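DUF4785 domain-containing protein (Legionella pneumophila subsp. pneumophila, PDB 4KH9) is of unknown function but binds calcium ions and is built of three domains, the central and C-terminal ones related to the E-set (immunoglobulin-like) group. Local coordinates at residues 279-284 / 367-372; 295-300 / 327-332; 350-353 / 358-361. One frame throughout, in Å; residues are numbered along the deposited sequence.

Contact 1: residues 279-284 / 367-372; sequences KPLTFV and VKLSQL
Residues 281-283 of strand 281-289 face the 3-10 turn that follows strand 358-368 with no backbone bond between them, the CA atoms of F283 and L372 lying 8.6 Å apart. Side chains alone bridge this distance. L281 and L369 meet tip to tip: CD1 of L369 rests 4.0 Å from CD2 of L281 and touches CD1 of the same leucine equally closely. The other methyl of L369 serves the aromatic ring, with CD2 lying 3.6 Å from CZ of F283, so the two methyl branches of L369 divide their contacts between L281 and F283. F283, whose CB points at the turn, has CG anti to the carbonyl carbon (chi1 -57°), which places CE2 and CZ against L369 and L372, both met obliquely; CD1 of L372 comes within 3.8 Å of CE2 of F283. The turn carrying L369 and L372 is closed by bonds from Q371 N to K368 O and L372 N to L369 O, while OE1 of Q371 accepts a bond from K368 N at 3.2 Å. Around this apolar patch, L344 touches both L281 and L369, the ring of F283 meets F331 of strand 325-333, and L372 lies against V273 of strand 268-278 and F2 of strand 2-3.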
ATOM      1  N   LYS A 279       9.314 -18.205  38.922  1.00 65.07           N
ATOM      2  CA  LYS A 279       9.115 -19.636  38.744  1.00 65.34           C
ATOM      3  C   LYS A 279       7.612 -19.966  38.824  1.00 68.28           C
ATOM      4  O   LYS A 279       7.091 -20.193  39.923  1.00 69.02           O
ATOM      5  CB  LYS A 279       9.930 -20.451  39.767  1.00 69.57           C
ATOM      6  N   PRO A 280       6.895 -20.000  37.668  1.00 62.16           N
ATOM      7  CA  PRO A 280       7.374 -19.725  36.300  1.00 60.14           C
ATOM      8  C   PRO A 280       7.489 -18.214  36.031  1.00 59.99           C
ATOM      9  O   PRO A 280       6.852 -17.419  36.723  1.00 58.50           O
ATOM     10  CB  PRO A 280       6.310 -20.400  35.425  1.00 61.25           C
ATOM     11  CG  PRO A 280       5.049 -20.296  36.220  1.00 66.12           C
ATOM     12  CD  PRO A 280       5.450 -20.323  37.680  1.00 63.13           C
ATOM     13  N   LEU A 281       8.326 -17.823  35.047  1.00 54.72           N
ATOM     14  CA  LEU A 281       8.543 -16.424  34.655  1.00 52.67           C
ATOM     15  C   LEU A 281       7.249 -15.832  34.140  1.00 54.07           C
ATOM     16  O   LEU A 281       6.861 -16.081  32.999  1.00 53.82           O
ATOM     17  CB  LEU A 281       9.653 -16.335  33.601  1.00 52.51           C
ATOM     18  CG  LEU A 281      10.395 -15.013  33.442  1.00 56.78           C
ATOM     19  CD1 LEU A 281      10.655 -14.300  34.787  1.00 57.42           C
ATOM     20  CD2 LEU A 281      11.687 -15.230  32.699  1.00 59.81           C
ATOM     21  N   THR A 282       6.557 -15.071  35.006  1.00 48.55           N
ATOM     22  CA  THR A 282       5.253 -14.510  34.689  1.00 46.06           C
ATOM     23  C   THR A 282       5.289 -13.000  34.838  1.00 48.05           C
ATOM     24  O   THR A 282       5.839 -12.467  35.812  1.00 48.36           O
ATOM     25  CB  THR A 282       4.172 -15.158  35.575  1.00 53.19           C
ATOM     26  OG1 THR A 282       4.233 -16.569  35.417  1.00 53.63           O
ATOM     27  CG2 THR A 282       2.778 -14.727  35.210  1.00 48.80           C
ATOM     28  N   PHE A 283       4.692 -12.318  33.851  1.00 41.05           N
ATOM     29  CA  PHE A 283       4.619 -10.863  33.807  1.00 39.79           C
ATOM     30  C   PHE A 283       3.188 -10.428  33.741  1.00 43.02           C
ATOM     31  O   PHE A 283       2.342 -11.182  33.264  1.00 42.41           O
ATOM     32  CB  PHE A 283       5.399 -10.300  32.602  1.00 40.45           C
ATOM     33  CG  PHE A 283       6.849 -10.697  32.558  1.00 42.65           C
ATOM     34  CD1 PHE A 283       7.243 -11.898  31.972  1.00 45.53           C
ATOM     35  CD2 PHE A 283       7.824  -9.895  33.144  1.00 45.68           C
ATOM     36  CE1 PHE A 283       8.575 -12.300  31.995  1.00 47.16           C
ATOM     37  CE2 PHE A 283       9.164 -10.292  33.150  1.00 49.10           C
ATOM     38  CZ  PHE A 283       9.526 -11.492  32.575  1.00 47.22           C
ATOM     39  N   VAL A 284       2.911  -9.217  34.231  1.00 39.76           N
ATOM     40  CA  VAL A 284       1.582  -8.613  34.206  1.00 39.21           C
ATOM     41  C   VAL A 284       1.692  -7.223  33.562  1.00 41.67           C
ATOM     42  O   VAL A 284       2.594  -6.456  33.890  1.00 41.41           O
ATOM     43  CB  VAL A 284       0.848  -8.565  35.578  1.00 44.12           C
ATOM     44  CG1 VAL A 284       0.319  -9.938  35.979  1.00 44.36           C
ATOM     45  CG2 VAL A 284       1.707  -7.966  36.685  1.00 44.67           C
ATOM     46  N   VAL A 367      13.782  -4.438  27.439  1.00 61.11           N
ATOM     47  CA  VAL A 367      13.433  -4.141  28.835  1.00 60.85           C
ATOM     48  C   VAL A 367      14.061  -5.231  29.673  1.00 63.25           C
ATOM     49  O   VAL A 367      13.622  -6.376  29.613  1.00 60.77           O
ATOM     50  CB  VAL A 367      11.914  -3.952  29.163  1.00 64.57           C
ATOM     51  CG1 VAL A 367      11.720  -3.511  30.613  1.00 64.97           C
ATOM     52  CG2 VAL A 367      11.248  -2.948  28.236  1.00 63.69           C
ATOM     53  N   LYS A 368      15.113  -4.879  30.427  1.00 61.34           N
ATOM     54  CA  LYS A 368      15.819  -5.792  31.324  1.00 61.52           C
ATOM     55  C   LYS A 368      14.864  -6.192  32.431  1.00 64.57           C
ATOM     56  O   LYS A 368      14.074  -5.353  32.859  1.00 63.62           O
ATOM     57  CB  LYS A 368      17.091  -5.119  31.875  1.00 65.60           C
ATOM     58  CG  LYS A 368      18.162  -4.815  30.815  1.00 81.23           C
ATOM     59  CD  LYS A 368      19.225  -3.811  31.289  1.00 88.54           C
ATOM     60  CE  LYS A 368      20.208  -4.354  32.303  1.00 94.98           C
ATOM     61  NZ  LYS A 368      21.244  -3.346  32.646  1.00105.08           N
ATOM     62  N   LEU A 369      14.903  -7.461  32.889  1.00 62.77           N
ATOM     63  CA  LEU A 369      13.999  -7.916  33.956  1.00 63.79           C
ATOM     64  C   LEU A 369      14.256  -7.155  35.266  1.00 69.12           C
ATOM     65  O   LEU A 369      13.334  -7.017  36.073  1.00 69.10           O
ATOM     66  CB  LEU A 369      14.070  -9.432  34.220  1.00 64.50           C
ATOM     67  CG  LEU A 369      13.880 -10.423  33.062  1.00 69.11           C
ATOM     68  CD1 LEU A 369      13.597 -11.812  33.608  1.00 69.64           C
ATOM     69  CD2 LEU A 369      12.756 -10.015  32.110  1.00 70.96           C
ATOM     70  N   SER A 370      15.491  -6.625  35.439  1.00 66.26           N
ATOM     71  CA  SER A 370      15.957  -5.834  36.586  1.00 67.10           C
ATOM     72  C   SER A 370      15.234  -4.470  36.663  1.00 70.71           C
ATOM     73  O   SER A 370      15.347  -3.768  37.670  1.00 70.42           O
ATOM     74  CB  SER A 370      17.466  -5.623  36.501  1.00 71.15           C
ATOM     75  OG  SER A 370      17.823  -4.919  35.321  1.00 77.86           O
ATOM     76  N   GLN A 371      14.511  -4.101  35.588  1.00 66.22           N
ATOM     77  CA  GLN A 371      13.698  -2.886  35.492  1.00 65.31           C
ATOM     78  C   GLN A 371      12.222  -3.195  35.861  1.00 67.27           C
ATOM     79  O   GLN A 371      11.454  -2.276  36.157  1.00 66.69           O
ATOM     80  CB  GLN A 371      13.782  -2.291  34.069  1.00 65.86           C
ATOM     81  CG  GLN A 371      15.173  -1.835  33.641  1.00 75.54           C
ATOM     82  CD  GLN A 371      15.161  -1.205  32.271  1.00 84.42           C
ATOM     83  OE1 GLN A 371      15.574  -1.808  31.278  1.00 72.99           O
ATOM     84  NE2 GLN A 371      14.701   0.033  32.187  1.00 77.72           N
ATOM     85  N   LEU A 372      11.849  -4.500  35.841  1.00 62.67           N
ATOM     86  CA  LEU A 372      10.498  -5.038  36.083  1.00 64.86           C
ATOM     87  C   LEU A 372      10.354  -5.642  37.487  1.00 98.40           C
ATOM     88  O   LEU A 372       9.252  -6.036  37.884  1.00 59.82           O
ATOM     89  CB  LEU A 372      10.197  -6.116  35.016  1.00 63.91           C
ATOM     90  CG  LEU A 372      10.419  -5.684  33.556  1.00 67.67           C
ATOM     91  CD1 LEU A 372      10.670  -6.862  32.647  1.00 67.20           C
ATOM     92  CD2 LEU A 372       9.293  -4.820  33.064  1.00 69.19           C
TER

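Contact 2: residues 295-300 / 327-332; sequences YALQSV and HVLQFT
Packing of L297 and S299 against L329 and F331, apolar between the leucines and the ring, joins two sheets face to face in the C-terminal domain, in the buried layer between strands 293-302 and 325-333. The strand segments run in the same general direction at 40° to each other, and their axes approach to 8.5 Å, too far for backbone pairing. L297 and L329 lie alongside each other, oppositely directed, with CB of L297 3.8 Å from CD2 of L329 and CD2 of L297 3.9 Å from CB of L329. Such interleaving of alternate residues from two facing sheets is the core arrangement of a beta sandwich, consistent with an E-set, immunoglobulin-like domain. F331 takes the crowded position between its backbone N and carbonyl carbon (chi1 64°), and its ring spans both residues of the other strand. CD2 of L297 meets the ring obliquely, 3.6 Å from CD1 of F331; CE2 of F331, diagonally across the ring from CD1, is 3.4 Å from CB of S299. The hydroxyl of S299 also adjoins the ring, but its hydrogen bond goes to the backbone O of Y348 in strand 345-353. V285 of strand 281-289 touches both L297 and F331.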
ATOM      1  N   TYR A 295      -8.151  -8.914  21.828  1.00 28.50           N
ATOM      2  CA  TYR A 295      -6.791  -8.394  21.780  1.00 27.51           C
ATOM      3  C   TYR A 295      -5.781  -9.466  22.134  1.00 33.79           C
ATOM      4  O   TYR A 295      -6.065 -10.357  22.958  1.00 31.86           O
ATOM      5  CB  TYR A 295      -6.634  -7.221  22.762  1.00 28.03           C
ATOM      6  CG  TYR A 295      -7.497  -6.026  22.437  1.00 29.05           C
ATOM      7  CD1 TYR A 295      -7.037  -5.017  21.598  1.00 30.11           C
ATOM      8  CD2 TYR A 295      -8.756  -5.877  23.005  1.00 30.02           C
ATOM      9  CE1 TYR A 295      -7.832  -3.909  21.292  1.00 30.51           C
ATOM     10  CE2 TYR A 295      -9.550  -4.760  22.727  1.00 31.10           C
ATOM     11  CZ  TYR A 295      -9.074  -3.768  21.882  1.00 36.60           C
ATOM     12  OH  TYR A 295      -9.864  -2.688  21.557  1.00 33.65           O
ATOM     13  N   ALA A 296      -4.582  -9.364  21.546  1.00 30.56           N
ATOM     14  CA  ALA A 296      -3.512 -10.293  21.878  1.00 30.34           C
ATOM     15  C   ALA A 296      -2.305  -9.537  22.305  1.00 34.03           C
ATOM     16  O   ALA A 296      -1.857  -8.625  21.615  1.00 34.18           O
ATOM     17  CB  ALA A 296      -3.179 -11.200  20.705  1.00 31.42           C
ATOM     18  N   LEU A 297      -1.790  -9.890  23.461  1.00 33.00           N
ATOM     19  CA  LEU A 297      -0.552  -9.338  23.972  1.00 34.89           C
ATOM     20  C   LEU A 297       0.554 -10.313  23.659  1.00 39.73           C
ATOM     21  O   LEU A 297       0.518 -11.439  24.149  1.00 40.54           O
ATOM     22  CB  LEU A 297      -0.669  -9.079  25.467  1.00 36.57           C
ATOM     23  CG  LEU A 297       0.608  -8.651  26.185  1.00 43.51           C
ATOM     24  CD1 LEU A 297       1.152  -7.320  25.628  1.00 44.57           C
ATOM     25  CD2 LEU A 297       0.369  -8.572  27.657  1.00 46.28           C
ATOM     26  N   GLN A 298       1.532  -9.893  22.846  1.00 35.98           N
ATOM     27  CA  GLN A 298       2.652 -10.740  22.446  1.00 34.79           C
ATOM     28  C   GLN A 298       3.956 -10.183  22.974  1.00 40.00           C
ATOM     29  O   GLN A 298       4.167  -8.978  22.894  1.00 39.44           O
ATOM     30  CB  GLN A 298       2.709 -10.837  20.925  1.00 34.71           C
ATOM     31  CG  GLN A 298       3.381 -12.097  20.433  1.00 47.17           C
ATOM     32  CD  GLN A 298       3.527 -12.085  18.936  1.00 57.02           C
ATOM     33  OE1 GLN A 298       4.625 -11.872  18.404  1.00 46.73           O
ATOM     34  NE2 GLN A 298       2.429 -12.337  18.233  1.00 41.05           N
ATOM     35  N   SER A 299       4.829 -11.067  23.495  1.00 38.84           N
ATOM     36  CA  SER A 299       6.143 -10.723  24.047  1.00 38.98           C
ATOM     37  C   SER A 299       7.170 -11.791  23.712  1.00 42.34           C
ATOM     38  O   SER A 299       6.805 -12.941  23.484  1.00 41.72           O
ATOM     39  CB  SER A 299       6.061 -10.550  25.555  1.00 42.93           C
ATOM     40  OG  SER A 299       7.238  -9.928  26.059  1.00 50.92           O
ATOM     41  N   VAL A 300       8.445 -11.414  23.678  1.00 40.56           N
ATOM     42  CA  VAL A 300       9.542 -12.348  23.380  1.00 40.80           C
ATOM     43  C   VAL A 300      10.604 -12.262  24.489  1.00 44.20           C
ATOM     44  O   VAL A 300      11.006 -11.166  24.878  1.00 42.81           O
ATOM     45  CB  VAL A 300      10.153 -12.108  21.969  1.00 43.96           C
ATOM     46  CG1 VAL A 300      10.766 -10.730  21.841  1.00 42.87           C
ATOM     47  CG2 VAL A 300      11.178 -13.182  21.608  1.00 44.47           C
ATOM     48  N   HIS A 327      -7.436  -3.015  32.343  1.00 39.55           N
ATOM     49  CA  HIS A 327      -7.270  -4.452  32.565  1.00 39.48           C
ATOM     50  C   HIS A 327      -5.815  -4.818  32.862  1.00 46.45           C
ATOM     51  O   HIS A 327      -4.908  -4.049  32.542  1.00 45.34           O
ATOM     52  CB  HIS A 327      -7.723  -5.258  31.337  1.00 39.25           C
ATOM     53  CG  HIS A 327      -9.124  -5.012  30.881  1.00 42.45           C
ATOM     54  ND1 HIS A 327     -10.169  -5.775  31.346  1.00 44.54           N
ATOM     55  CD2 HIS A 327      -9.593  -4.136  29.963  1.00 43.01           C
ATOM     56  CE1 HIS A 327     -11.246  -5.317  30.726  1.00 43.35           C
ATOM     57  NE2 HIS A 327     -10.947  -4.322  29.895  1.00 42.72           N
ATOM     58  N   VAL A 328      -5.605  -5.986  33.476  1.00 44.55           N
ATOM     59  CA  VAL A 328      -4.273  -6.507  33.755  0.50 45.05           C
ATOM     60  C   VAL A 328      -4.156  -7.831  32.980  1.00 49.87           C
ATOM     61  O   VAL A 328      -4.962  -8.751  33.190  1.00 51.63           O
ATOM     62  CB  VAL A 328      -3.947  -6.647  35.272  0.50 49.31           C
ATOM     63  CG1 VAL A 328      -2.532  -7.174  35.480  0.50 48.95           C
ATOM     64  CG2 VAL A 328      -4.128  -5.317  36.010  0.50 49.47           C
ATOM     65  N   LEU A 329      -3.216  -7.888  32.036  1.00 43.86           N
ATOM     66  CA  LEU A 329      -2.980  -9.082  31.227  1.00 42.92           C
ATOM     67  C   LEU A 329      -1.730  -9.771  31.720  1.00 43.77           C
ATOM     68  O   LEU A 329      -0.764  -9.109  32.077  1.00 42.44           O
ATOM     69  CB  LEU A 329      -2.871  -8.756  29.734  1.00 42.39           C
ATOM     70  CG  LEU A 329      -4.149  -8.870  28.916  1.00 47.19           C
ATOM     71  CD1 LEU A 329      -5.255  -7.919  29.424  1.00 47.39           C
ATOM     72  CD2 LEU A 329      -3.860  -8.553  27.480  1.00 50.78           C
ATOM     73  N   GLN A 330      -1.769 -11.088  31.762  1.00 38.83           N
ATOM     74  CA  GLN A 330      -0.692 -11.905  32.263  1.00 39.91           C
ATOM     75  C   GLN A 330      -0.096 -12.777  31.159  1.00 43.23           C
ATOM     76  O   GLN A 330      -0.830 -13.331  30.364  1.00 41.97           O
ATOM     77  CB  GLN A 330      -1.272 -12.788  33.384  1.00 42.67           C
ATOM     78  CG  GLN A 330      -0.250 -13.293  34.363  1.00 54.96           C
ATOM     79  CD  GLN A 330      -0.859 -14.288  35.309  1.00 65.64           C
ATOM     80  OE1 GLN A 330      -0.644 -15.495  35.179  1.00 68.15           O
ATOM     81  NE2 GLN A 330      -1.689 -13.816  36.238  1.00 41.77           N
ATOM     82  N   PHE A 331       1.230 -12.898  31.107  1.00 40.87           N
ATOM     83  CA  PHE A 331       1.897 -13.767  30.139  1.00 40.92           C
ATOM     84  C   PHE A 331       3.070 -14.414  30.832  1.00 44.13           C
ATOM     85  O   PHE A 331       3.621 -13.833  31.768  1.00 44.29           O
ATOM     86  CB  PHE A 331       2.299 -13.048  28.834  1.00 42.92           C
ATOM     87  CG  PHE A 331       3.316 -11.943  28.936  1.00 45.84           C
ATOM     88  CD1 PHE A 331       2.922 -10.636  29.210  1.00 49.21           C
ATOM     89  CD2 PHE A 331       4.668 -12.199  28.725  1.00 48.84           C
ATOM     90  CE1 PHE A 331       3.864  -9.607  29.286  1.00 50.63           C
ATOM     91  CE2 PHE A 331       5.611 -11.174  28.823  1.00 52.05           C
ATOM     92  CZ  PHE A 331       5.202  -9.880  29.075  1.00 50.27           C
ATOM     93  N   THR A 332       3.410 -15.640  30.408  1.00 40.24           N
ATOM     94  CA  THR A 332       4.425 -16.479  31.033  1.00 41.04           C
ATOM     95  C   THR A 332       5.411 -17.060  30.030  1.00 45.12           C
ATOM     96  O   THR A 332       5.038 -17.356  28.900  1.00 42.72           O
ATOM     97  CB  THR A 332       3.706 -17.667  31.750  1.00 46.72           C
ATOM     98  OG1 THR A 332       2.615 -17.198  32.530  1.00 47.62           O
ATOM     99  CG2 THR A 332       4.636 -18.498  32.632  1.00 43.96           C
TER

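Contact 3: residues 350-353 / 358-361; sequences RLID and KTVY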
ATOM      1  N   ARG A 350       3.976  -6.081  22.189  1.00 38.26           N
ATOM      2  CA  ARG A 350       3.059  -5.776  21.077  1.00 37.26           C
ATOM      3  C   ARG A 350       1.613  -6.140  21.433  1.00 38.43           C
ATOM      4  O   ARG A 350       1.367  -7.216  21.991  1.00 37.57           O
ATOM      5  CB  ARG A 350       3.495  -6.537  19.814  1.00 36.85           C
ATOM      6  CG  ARG A 350       4.808  -5.997  19.256  1.00 54.46           C
ATOM      7  CD  ARG A 350       5.339  -6.757  18.064  1.00 61.31           C
ATOM      8  NE  ARG A 350       6.668  -6.253  17.719  1.00 71.08           N
ATOM      9  CZ  ARG A 350       7.544  -6.897  16.958  1.00 80.92           C
ATOM     10  NH1 ARG A 350       7.244  -8.084  16.446  1.00 66.67           N
ATOM     11  NH2 ARG A 350       8.737  -6.371  16.722  1.00 64.33           N
ATOM     12  N   LEU A 351       0.670  -5.251  21.111  1.00 32.48           N
ATOM     13  CA  LEU A 351      -0.731  -5.517  21.371  1.00 31.55           C
ATOM     14  C   LEU A 351      -1.492  -5.475  20.044  1.00 33.73           C
ATOM     15  O   LEU A 351      -1.418  -4.484  19.325  1.00 32.98           O
ATOM     16  CB  LEU A 351      -1.302  -4.528  22.409  1.00 31.39           C
ATOM     17  CG  LEU A 351      -2.746  -4.781  22.862  1.00 35.86           C
ATOM     18  CD1 LEU A 351      -2.830  -5.985  23.786  1.00 34.38           C
ATOM     19  CD2 LEU A 351      -3.275  -3.579  23.598  1.00 42.61           C
ATOM     20  N   ILE A 352      -2.152  -6.590  19.699  1.00 30.39           N
ATOM     21  CA  ILE A 352      -2.890  -6.743  18.440  1.00 29.83           C
ATOM     22  C   ILE A 352      -4.374  -6.635  18.713  1.00 33.13           C
ATOM     23  O   ILE A 352      -4.855  -7.234  19.664  1.00 34.47           O
ATOM     24  CB  ILE A 352      -2.557  -8.106  17.725  1.00 32.42           C
ATOM     25  CG1 ILE A 352      -1.055  -8.217  17.404  1.00 34.51           C
ATOM     26  CG2 ILE A 352      -3.381  -8.290  16.417  1.00 32.37           C
ATOM     27  CD1 ILE A 352      -0.556  -9.592  17.004  1.00 38.52           C
ATOM     28  N   ASP A 353      -5.091  -5.955  17.839  1.00 29.82           N
ATOM     29  CA  ASP A 353      -6.551  -5.870  17.859  1.00 29.64           C
ATOM     30  C   ASP A 353      -7.035  -6.758  16.735  1.00 32.90           C
ATOM     31  O   ASP A 353      -6.858  -6.393  15.582  1.00 30.98           O
ATOM     32  CB  ASP A 353      -7.037  -4.411  17.714  1.00 30.07           C
ATOM     33  CG  ASP A 353      -8.544  -4.204  17.672  1.00 35.37           C
ATOM     34  OD1 ASP A 353      -9.293  -5.214  17.618  1.00 36.41           O
ATOM     35  OD2 ASP A 353      -8.979  -3.042  17.742  1.00 38.82           O
ATOM     36  N   LYS A 358      -4.630  -5.497  13.185  1.00 33.81           N
ATOM     37  CA  LYS A 358      -3.510  -4.567  13.262  1.00 32.00           C
ATOM     38  C   LYS A 358      -2.902  -4.555  14.665  1.00 34.61           C
ATOM     39  O   LYS A 358      -3.609  -4.765  15.667  1.00 31.22           O
ATOM     40  CB  LYS A 358      -3.959  -3.122  12.902  1.00 33.49           C
ATOM     41  CG  LYS A 358      -4.535  -2.895  11.515  1.00 37.97           C
ATOM     42  CD  LYS A 358      -3.479  -2.841  10.413  1.00 39.69           C
ATOM     43  CE  LYS A 358      -4.110  -2.932   9.041  1.00 37.54           C
ATOM     44  NZ  LYS A 358      -3.085  -3.146   7.995  1.00 46.00           N
ATOM     45  N   THR A 359      -1.591  -4.269  14.731  1.00 32.54           N
ATOM     46  CA  THR A 359      -0.870  -3.990  15.977  1.00 32.26           C
ATOM     47  C   THR A 359      -1.326  -2.585  16.351  1.00 37.57           C
ATOM     48  O   THR A 359      -1.234  -1.685  15.500  1.00 40.10           O
ATOM     49  CB  THR A 359       0.653  -4.158  15.770  1.00 39.38           C
ATOM     50  OG1 THR A 359       0.913  -5.521  15.499  1.00 33.91           O
ATOM     51  CG2 THR A 359       1.464  -3.754  16.982  1.00 39.78           C
ATOM     52  N   VAL A 360      -1.914  -2.398  17.548  1.00 31.83           N
ATOM     53  CA  VAL A 360      -2.434  -1.071  17.919  1.00 29.48           C
ATOM     54  C   VAL A 360      -1.487  -0.351  18.902  1.00 33.93           C
ATOM     55  O   VAL A 360      -1.541   0.883  19.021  1.00 34.17           O
ATOM     56  CB  VAL A 360      -3.879  -1.124  18.439  1.00 32.33           C
ATOM     57  CG1 VAL A 360      -4.816  -1.530  17.305  1.00 31.31           C
ATOM     58  CG2 VAL A 360      -4.038  -2.064  19.649  1.00 32.00           C
ATOM     59  N   TYR A 361      -0.587  -1.119  19.530  1.00 30.34           N
ATOM     60  CA  TYR A 361       0.419  -0.632  20.464  1.00 30.57           C
ATOM     61  C   TYR A 361       1.635  -1.506  20.377  1.00 37.06           C
ATOM     62  O   TYR A 361       1.518  -2.728  20.374  1.00 36.31           O
ATOM     63  CB  TYR A 361      -0.087  -0.572  21.922  1.00 31.61           C
ATOM     64  CG  TYR A 361       0.882   0.109  22.873  1.00 33.62           C
ATOM     65  CD1 TYR A 361       1.991  -0.569  23.380  1.00 35.46           C
ATOM     66  CD2 TYR A 361       0.723   1.445  23.222  1.00 35.18           C
ATOM     67  CE1 TYR A 361       2.935   0.074  24.179  1.00 36.71           C
ATOM     68  CE2 TYR A 361       1.646   2.092  24.056  1.00 37.29           C
ATOM     69  CZ  TYR A 361       2.750   1.398  24.533  1.00 44.37           C
ATOM     70  OH  TYR A 361       3.677   2.006  25.349  1.00 43.62           O
TER
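Backbone hydrogen bonds tie L351 to V360 and Y361, and D353 to K358, in an antiparallel hairpin. L351 N donates to Y361 O at 2.8 Å, and D353 N reaches K358 O at 2.9 Å. The carbonyl of L351 is shared: V360 N binds L351 O at 2.8 Å, while Y361 N makes a weak bond to the same oxygen at 3.5 Å. Two residues thus face one, a classic beta bulge, and the register shifts by one before the non-hydrogen-bonded pair I352 and T359. A weak bond from K358 N to D353 O closes the ladder toward the turn.

The bulge brings V360 between L351 and D353. Its CG1, anti to the carbonyl carbon (chi1 -67°), packs 3.7 Å from CB of D353, and its CG2 lies 3.6 Å from L351 O. L351 and Y361 meet through their CB atoms, 4.2 Å apart. On the other face of the sheet, CG1 of I352 lies 3.8 Å from OG1 of T359, the two side chains inclined to each other. The carboxylate of D353 is gripped through both oxygens, OD1 by G355 N and S293 OG, OD2 by Y12, S267 and Q356. Strand 293-302 flanks the hairpin through backbone bonds to R350 and I352, while Y361 packs on strand 268-278 and bonds through its hydroxyl to P5 O.

In the fold
All three contacts belong to the C-terminal domain, but they hold it together in different ways. Contacts 1 and 2 are buried, largely apolar and without hydrogen bonds across their segments, and lie between the two sheets; contact 3 is partly buried and builds one sheet through main-chain bonds. Contacts 1 and 2 touch directly, strands 281-289 and 325-333 being neighbours joined by the probable bond from F283 N to F331 O, 2.8 Å. Contact 2 meets contact 3 where strand 293-302 pairs with strand 345-353, A296 O lying 2.8 Å from I352 N. Contacts 1 and 3 do not touch, yet both use strand 358-368: its start pairs in the hairpin, while the turn after its end packs across the sandwich.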